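Local coordinates for protein hemoglobin component VII (PDB 1X46) that binds heme and, as a globin from a midge larva, probably carries or stores oxygen, at residues 5-9 with 10-14; 79-82 with 83-86. One frame throughout, in Å; residues are numbered along the deposited sequence.

Contact 1. Residues 5-9 with 10-14; sequences VDMEA and GDIAL
Met7 lies across Ile12 where the N-terminal arm turns into helix 9-20. Its CB meets Ile12 CG1 at 3.8 Å. SD passes Ile12 CG1 more loosely, at 4.2 Å. The chain bends at its last torsion (chi3 76°), and this turns CE back to the first turn of the helix, 3.8 Å from Ile12 N and 3.9 Å from Asp11 CB. Ile12 CG1 also packs against the carbonyl oxygen of Glu8. With Ile12 cut back to an alanine, Met7 CB would probably lose the CG1 it rests on, and a gap would be likely to open beside the Glu8 carbonyl. Ile12 N itself donates to Glu8 O at 3.1 Å, and Ala13 N donates to Ala9 O. On the acidic side, Glu8 OE2 and Asp11 OD2 stay 4.3 Å apart. One water donates to both of these oxygens, which probably eases their repulsion. A second water accepts from Glu8 N and donates to Asp11 OD2, so the N-cap amide reaches Asp11 through water. Glu8 holds the N-cap position, and this is the first turn of helix 9-20, the opening helix (A) of the globin fold.

Contact 2. Residues 79-82 with 83-86; sequences MGVA and ENRP
Val81 O accepts from Asn84 N at 3.0 Å, and Ala82 O accepts from Arg85 N, also at 3.0 Å. Each bond spans three residues, so the backbone turns tightly twice in succession. Both donors sit well above the carbonyl planes of their acceptors, more than 50° out. Before the turns, Gly80 has a positive phi, where a CB would be jammed against the carbonyl oxygen of Met79.

Among the side-chain pairs, Val81 and Glu83 come closest, crossing at a slant. Val81 CG1 touches the outer part of the acid, at 3.5 Å from Glu83 CG and 3.3 Å from Glu83 OE1. Glu83 reaches it by folding back. Its CG lies between the backbone nitrogen and the carbonyl carbon (chi1 44°), and the chain bends again at the next torsion. This sets Glu83 OE1 against Val81 CG1, with Ala82 N 3.7 Å from the same oxygen.

These turns lead from the loop after helix 59-78 into helix 85-100. This is the F helix of the globin fold, and it carries His99, the axial heme ligand, near its far end.

Asn84 ND2 also comes to Val81, 3.9 Å from Val81 CB. The same ND2 donates to a water, which in turn donates to Met79 O. That carbonyl oxygen also accepts from Lys16 of helix 9-20. Arg85 bends at its third torsion. Its guanidinium comes back to Ala82, with Ala82 O off-centre over one face and Arg85 NH1 4.0 Å from Ala82 CB. Pro86 CD borders the same carbonyl oxygen of Ala82.

From the N terminus, contact 1 comes first and closes the turn from the N-terminal arm into helix 9-20. Contact 2 follows much later and closes the turns between helix 59-78 and helix 85-100. The two are in series, so neither nests in nor crosses the other. They nevertheless meet in space, with centres about 12 Å apart. Met7 SD packs on Met79 CE at 3.6 Å, and Ile12 CD1 lies 3.6 Å from Gly80 CA. The start of the first helix is thus joined to the loop leading into helix 85-100. Met7 also touches Ala138 and Asn141, which brings helix 129-146 to the same corner of the fold.

Contact 1. Residues 5-9 with 10-14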
loop_
_atom_site.group_PDB
_atom_site.type_symbol
_atom_site.label_atom_id
_atom_site.label_comp_id
_atom_site.label_asym_id
_atom_site.label_seq_id
_atom_site.Cartn_x
_atom_site.Cartn_y
_atom_site.Cartn_z
ATOM N N VAL A 5 13.837 5.970 9.149
ATOM C CA VAL A 5 14.285 7.362 9.195
ATOM C C VAL A 5 12.997 8.138 9.451
ATOM O O VAL A 5 12.105 8.176 8.594
ATOM C CB VAL A 5 14.986 7.793 7.845
ATOM C CG1 VAL A 5 15.268 9.308 7.776
ATOM C CG2 VAL A 5 16.264 7.003 7.600
ATOM N N ASP A 6 12.854 8.729 10.632
ATOM C CA ASP A 6 11.627 9.463 10.976
ATOM C C ASP A 6 11.230 10.475 9.903
ATOM O O ASP A 6 12.063 11.227 9.404
ATOM C CB ASP A 6 11.782 10.187 12.318
ATOM C CG ASP A 6 11.853 9.226 13.490
ATOM O OD1 ASP A 6 10.855 8.512 13.738
ATOM O OD2 ASP A 6 12.864 9.124 14.226
ATOM N N MET A 7 9.957 10.476 9.547
ATOM C CA MET A 7 9.478 11.355 8.492
ATOM C C MET A 7 9.306 12.749 9.040
ATOM O O MET A 7 8.968 12.931 10.203
ATOM C CB MET A 7 8.130 10.883 7.972
ATOM C CG MET A 7 8.222 9.713 7.019
ATOM S SD MET A 7 6.578 9.145 6.523
ATOM C CE MET A 7 6.157 10.445 5.366
ATOM N N GLU A 8 9.517 13.722 8.179
ATOM C CA GLU A 8 9.162 15.101 8.493
ATOM C C GLU A 8 7.645 15.255 8.511
ATOM O O GLU A 8 6.932 14.549 7.804
ATOM C CB GLU A 8 9.816 16.051 7.494
ATOM C CG GLU A 8 11.310 16.236 7.746
ATOM C CD GLU A 8 12.058 16.761 6.529
ATOM O OE1 GLU A 8 12.104 18.000 6.345
ATOM O OE2 GLU A 8 12.609 15.941 5.757
ATOM N N ALA A 9 7.141 16.148 9.348
ATOM C CA ALA A 9 5.703 16.380 9.508
ATOM C C ALA A 9 4.970 16.808 8.230
ATOM O O ALA A 9 3.823 16.417 7.994
ATOM C CB ALA A 9 5.454 17.406 10.644
ATOM N N GLY A 10 5.634 17.630 7.423
ATOM C CA GLY A 10 5.083 18.067 6.160
ATOM C C GLY A 10 4.914 16.920 5.177
ATOM O O GLY A 10 3.919 16.910 4.450
ATOM N N ASP A 11 5.888 16.011 5.155
ATOM C CA ASP A 11 5.811 14.799 4.335
ATOM C C ASP A 11 4.686 13.875 4.785
ATOM O O ASP A 11 3.979 13.310 3.950
ATOM C CB ASP A 11 7.129 14.072 4.362
ATOM C CG ASP A 11 8.155 14.720 3.484
ATOM O OD1 ASP A 11 7.787 15.643 2.727
ATOM O OD2 ASP A 11 9.354 14.348 3.481
ATOM N N ILE A 12 4.489 13.741 6.097
ATOM C CA ILE A 12 3.321 13.017 6.606
ATOM C C ILE A 12 2.027 13.653 6.091
ATOM O O ILE A 12 1.110 12.961 5.630
ATOM C CB ILE A 12 3.350 12.961 8.166
ATOM C CG1 ILE A 12 4.549 12.120 8.629
ATOM C CG2 ILE A 12 2.011 12.428 8.723
ATOM C CD1 ILE A 12 4.849 12.200 10.131
ATOM N N ALA A 13 1.951 14.983 6.122
ATOM C CA ALA A 13 0.758 15.639 5.611
ATOM C C ALA A 13 0.557 15.389 4.125
ATOM O O ALA A 13 -0.582 15.228 3.667
ATOM C CB ALA A 13 0.781 17.163 5.924
ATOM N N LEU A 14 1.658 15.322 3.378
ATOM C CA LEU A 14 1.556 15.116 1.921
ATOM C C LEU A 14 1.006 13.728 1.614
ATOM O O LEU A 14 0.170 13.574 0.710
ATOM C CB LEU A 14 2.901 15.280 1.230
ATOM C CG LEU A 14 3.467 16.697 1.083
ATOM C CD1 LEU A 14 4.880 16.626 0.497
ATOM C CD2 LEU A 14 2.575 17.564 0.229
HETATM O O HOH W 1 10.077 12.592 5.450
HETATM O O HOH W 2 11.273 16.660 2.959
#

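Contact 2. Residues 79-82 with 83-86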
loop_
_atom_site.group_PDB
_atom_site.type_symbol
_atom_site.label_atom_id
_atom_site.label_comp_id
_atom_site.label_asym_id
_atom_site.label_seq_id
_atom_site.Cartn_x
_atom_site.Cartn_y
_atom_site.Cartn_z
ATOM N N MET A 79 0.025 7.680 11.596
ATOM C CA MET A 79 1.248 8.450 11.332
ATOM C C MET A 79 1.205 9.815 12.000
ATOM O O MET A 79 0.150 10.406 12.130
ATOM C CB MET A 79 1.417 8.669 9.842
ATOM C CG MET A 79 1.826 7.448 9.127
ATOM S SD MET A 79 1.733 7.641 7.315
ATOM C CE MET A 79 3.055 8.748 6.945
ATOM N N GLY A 80 2.377 10.325 12.387
ATOM C CA GLY A 80 2.492 11.724 12.777
ATOM C C GLY A 80 2.478 12.020 14.264
ATOM O O GLY A 80 2.657 13.176 14.664
ATOM N N VAL A 81 2.254 10.974 15.060
ATOM C CA VAL A 81 2.078 11.073 16.508
ATOM C C VAL A 81 2.958 10.040 17.213
ATOM O O VAL A 81 2.830 8.832 17.005
ATOM C CB VAL A 81 0.590 10.818 16.892
ATOM C CG1 VAL A 81 0.385 10.949 18.370
ATOM C CG2 VAL A 81 -0.339 11.790 16.170
ATOM N N ALA A 82 3.829 10.497 18.109
ATOM C CA ALA A 82 4.743 9.573 18.757
ATOM C C ALA A 82 4.028 8.459 19.544
ATOM O O ALA A 82 4.437 7.300 19.484
ATOM C CB ALA A 82 5.720 10.339 19.655
ATOM N N GLU A 83 2.956 8.802 20.262
ATOM C CA GLU A 83 2.292 7.799 21.095
ATOM C C GLU A 83 1.609 6.706 20.263
ATOM O O GLU A 83 1.257 5.657 20.794
ATOM C CB GLU A 83 1.318 8.438 22.100
ATOM C CG GLU A 83 0.440 9.541 21.544
ATOM C CD GLU A 83 0.978 10.933 21.857
ATOM O OE1 GLU A 83 1.975 11.362 21.215
ATOM O OE2 GLU A 83 0.401 11.605 22.744
ATOM N N ASN A 84 1.453 6.944 18.953
ATOM C CA ASN A 84 0.872 5.955 18.045
ATOM C C ASN A 84 1.911 5.098 17.320
ATOM O O ASN A 84 1.558 4.149 16.597
ATOM C CB ASN A 84 -0.033 6.631 17.009
ATOM C CG ASN A 84 -1.401 7.018 17.563
ATOM O OD1 ASN A 84 -1.895 6.443 18.549
ATOM N ND2 ASN A 84 -2.030 7.977 16.905
ATOM N N ARG A 85 3.187 5.402 17.523
ATOM C CA ARG A 85 4.227 4.648 16.810
ATOM C C ARG A 85 4.212 3.142 17.142
ATOM O O ARG A 85 4.325 2.331 16.208
ATOM C CB ARG A 85 5.624 5.252 16.999
ATOM C CG ARG A 85 6.616 4.854 15.896
ATOM C CD ARG A 85 7.924 5.645 15.939
ATOM N NE ARG A 85 8.508 5.505 17.269
ATOM C CZ ARG A 85 8.627 6.480 18.175
ATOM N NH1 ARG A 85 8.248 7.731 17.905
ATOM N NH2 ARG A 85 9.147 6.197 19.363
ATOM N N PRO A 86 4.098 2.718 18.412
ATOM C CA PRO A 86 3.982 1.277 18.705
ATOM C C PRO A 86 2.799 0.629 18.001
ATOM O O PRO A 86 2.972 -0.462 17.449
ATOM C CB PRO A 86 3.815 1.214 20.236
ATOM C CG PRO A 86 4.380 2.495 20.725
ATOM C CD PRO A 86 4.127 3.518 19.661
HETATM O O HOH W 3 -1.848 9.501 14.449
#